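Local coordinates for haloalkane dehalogenase (Mycobacterium rhodesiae, PDB 4MJ3), which catalyses the hydrolytic cleavage of carbon-halogen bonds in haloalkanes, probably serving growth of the bacterium on such compounds, at residues P56-L61 / A78-G83. Sequence-based numbering, arbitrary orientation.
Sequences PSWSYL and AIDLVG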
loop_
_atom_site.group_PDB
_atom_site.type_symbol
_atom_site.label_atom_id
_atom_site.label_comp_id
_atom_site.label_asym_id
_atom_site.label_seq_id
_atom_site.Cartn_x
_atom_site.Cartn_y
_atom_site.Cartn_z
ATOM N N PRO A 56 -4.820 -6.708 -3.982
ATOM C CA PRO A 56 -4.646 -7.828 -3.064
ATOM C C PRO A 56 -3.182 -8.259 -3.199
ATOM O O PRO A 56 -2.885 -9.411 -3.494
ATOM C CB PRO A 56 -5.535 -8.900 -3.668
ATOM C CG PRO A 56 -5.458 -8.646 -5.145
ATOM C CD PRO A 56 -5.003 -7.207 -5.362
ATOM N N SER A 57 -2.277 -7.310 -3.043
ATOM C CA SER A 57 -0.850 -7.561 -3.301
ATOM C C SER A 57 -0.107 -7.767 -1.985
ATOM O O SER A 57 -0.718 -8.094 -0.956
ATOM C CB SER A 57 -0.276 -6.411 -4.120
ATOM O OG SER A 57 -0.275 -5.206 -3.388
ATOM N N TRP A 58 1.223 -7.704 -2.047
ATOM C CA TRP A 58 2.055 -7.665 -0.852
ATOM C C TRP A 58 3.387 -7.046 -1.228
ATOM O O TRP A 58 3.509 -6.501 -2.337
ATOM C CB TRP A 58 2.195 -9.044 -0.198
ATOM C CG TRP A 58 2.809 -10.174 -0.982
ATOM C CD1 TRP A 58 2.254 -10.849 -2.034
ATOM C CD2 TRP A 58 4.059 -10.842 -0.698
ATOM N NE1 TRP A 58 3.109 -11.872 -2.440
ATOM C CE2 TRP A 58 4.210 -11.873 -1.639
ATOM C CE3 TRP A 58 5.058 -10.669 0.276
ATOM C CZ2 TRP A 58 5.312 -12.733 -1.631
ATOM C CZ3 TRP A 58 6.166 -11.502 0.262
ATOM C CH2 TRP A 58 6.268 -12.532 -0.660
ATOM N N SER A 59 4.370 -7.094 -0.324
ATOM C CA SER A 59 5.652 -6.398 -0.544
ATOM C C SER A 59 6.435 -6.876 -1.772
ATOM O O SER A 59 7.280 -6.153 -2.295
ATOM C CB SER A 59 6.513 -6.476 0.707
ATOM O OG SER A 59 5.900 -5.710 1.746
ATOM N N TYR A 60 6.086 -8.057 -2.280
ATOM C CA TYR A 60 6.576 -8.557 -3.558
ATOM C C TYR A 60 6.409 -7.542 -4.687
ATOM O O TYR A 60 7.253 -7.466 -5.587
ATOM C CB TYR A 60 5.900 -9.871 -3.930
ATOM C CG TYR A 60 6.568 -10.616 -5.039
ATOM C CD1 TYR A 60 7.734 -11.318 -4.791
ATOM C CD2 TYR A 60 6.055 -10.624 -6.339
ATOM C CE1 TYR A 60 8.367 -12.034 -5.790
ATOM C CE2 TYR A 60 6.682 -11.338 -7.343
ATOM C CZ TYR A 60 7.848 -12.025 -7.071
ATOM O OH TYR A 60 8.505 -12.742 -8.043
ATOM N N LEU A 61 5.327 -6.768 -4.629
ATOM C CA LEU A 61 5.051 -5.695 -5.596
ATOM C C LEU A 61 6.166 -4.656 -5.724
ATOM O O LEU A 61 6.317 -4.041 -6.777
ATOM C CB LEU A 61 3.734 -5.005 -5.202
ATOM C CG LEU A 61 3.219 -3.848 -6.058
ATOM C CD1 LEU A 61 3.016 -4.298 -7.499
ATOM C CD2 LEU A 61 1.918 -3.340 -5.449
ATOM N N ALA A 78 9.490 -2.204 3.565
ATOM C CA ALA A 78 8.190 -2.542 2.981
ATOM C C ALA A 78 7.461 -3.452 3.960
ATOM O O ALA A 78 8.044 -4.420 4.458
ATOM C CB ALA A 78 8.367 -3.251 1.643
ATOM N N ILE A 79 6.197 -3.149 4.249
ATOM C CA ILE A 79 5.481 -3.892 5.284
ATOM C C ILE A 79 4.240 -4.539 4.672
ATOM O O ILE A 79 3.500 -3.877 3.977
ATOM C CB ILE A 79 5.053 -2.933 6.426
ATOM C CG1 ILE A 79 6.273 -2.247 7.044
ATOM C CG2 ILE A 79 4.247 -3.684 7.486
ATOM C CD1 ILE A 79 5.944 -1.203 8.084
ATOM N N ASP A 80 4.009 -5.813 4.978
ATOM C CA ASP A 80 2.808 -6.505 4.537
ATOM C C ASP A 80 1.621 -6.233 5.476
ATOM O O ASP A 80 1.687 -6.463 6.678
ATOM C CB ASP A 80 3.015 -8.020 4.479
ATOM C CG ASP A 80 3.960 -8.471 3.372
ATOM O OD1 ASP A 80 4.281 -7.689 2.427
ATOM O OD2 ASP A 80 4.412 -9.638 3.465
ATOM N N LEU A 81 0.528 -5.773 4.904
ATOM C CA LEU A 81 -0.713 -5.565 5.656
ATOM C C LEU A 81 -1.187 -6.877 6.273
ATOM O O LEU A 81 -1.012 -7.935 5.701
ATOM C CB LEU A 81 -1.791 -5.018 4.729
ATOM C CG LEU A 81 -1.573 -3.626 4.123
ATOM C CD1 LEU A 81 -2.542 -3.368 2.984
ATOM C CD2 LEU A 81 -1.707 -2.568 5.186
ATOM N N VAL A 82 -1.852 -6.767 7.419
ATOM C CA VAL A 82 -2.519 -7.907 8.036
ATOM C C VAL A 82 -3.503 -8.434 6.997
ATOM O O VAL A 82 -4.250 -7.673 6.397
ATOM C CB VAL A 82 -3.224 -7.489 9.343
ATOM C CG1 VAL A 82 -4.095 -8.607 9.884
ATOM C CG2 VAL A 82 -2.189 -7.083 10.400
ATOM N N GLY A 83 -3.525 -9.756 6.822
ATOM C CA GLY A 83 -4.350 -10.377 5.795
ATOM C C GLY A 83 -3.605 -10.684 4.501
ATOM O O GLY A 83 -4.180 -11.339 3.620
#
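Asp80 and Ser59 form the tight part of this contact, because a single carboxylate oxygen takes both hydrogen bonds that join the segments. Ser59 N donates to Asp80 OD1 at 2.8 Å with an N-H...O angle of 149°, arriving nearly along the C-O axis. Ser59 OG gives the second bond, 2.6 Å to Asp80 OD1, from the opposite face of the carboxylate and 36° out of its plane. The serine hydroxyl lies beside its own backbone N (chi1 -67°), which lets one residue grip the oxygen twice. Asp80 OD2 is held separately, by His37 ND1 and Arg86 N, so both oxygens are satisfied and the carboxylate should resist rotation. In the alpha/beta hydrolase fold this joins the loop after strand 48-52, where a 3-10 turn begins at Ser59, to Asp80, the first residue after the C-terminal end of the neighbouring parallel strand 75-79.

Contact is looser to either side of that pair, and without hydrogen bonds between the segments, though this part, too, is buried rather than facing solvent. Ala78 CB meets Ser59 OG at 3.5 Å, a simple van der Waals approach. The Trp58 indole runs alongside Asp80, its plane 76° from the carboxylate, and CE3 comes within 3.4 Å of Asp80 OD2. Its polar end, NE1, is bonded instead to Ala195 O of helix 190-197.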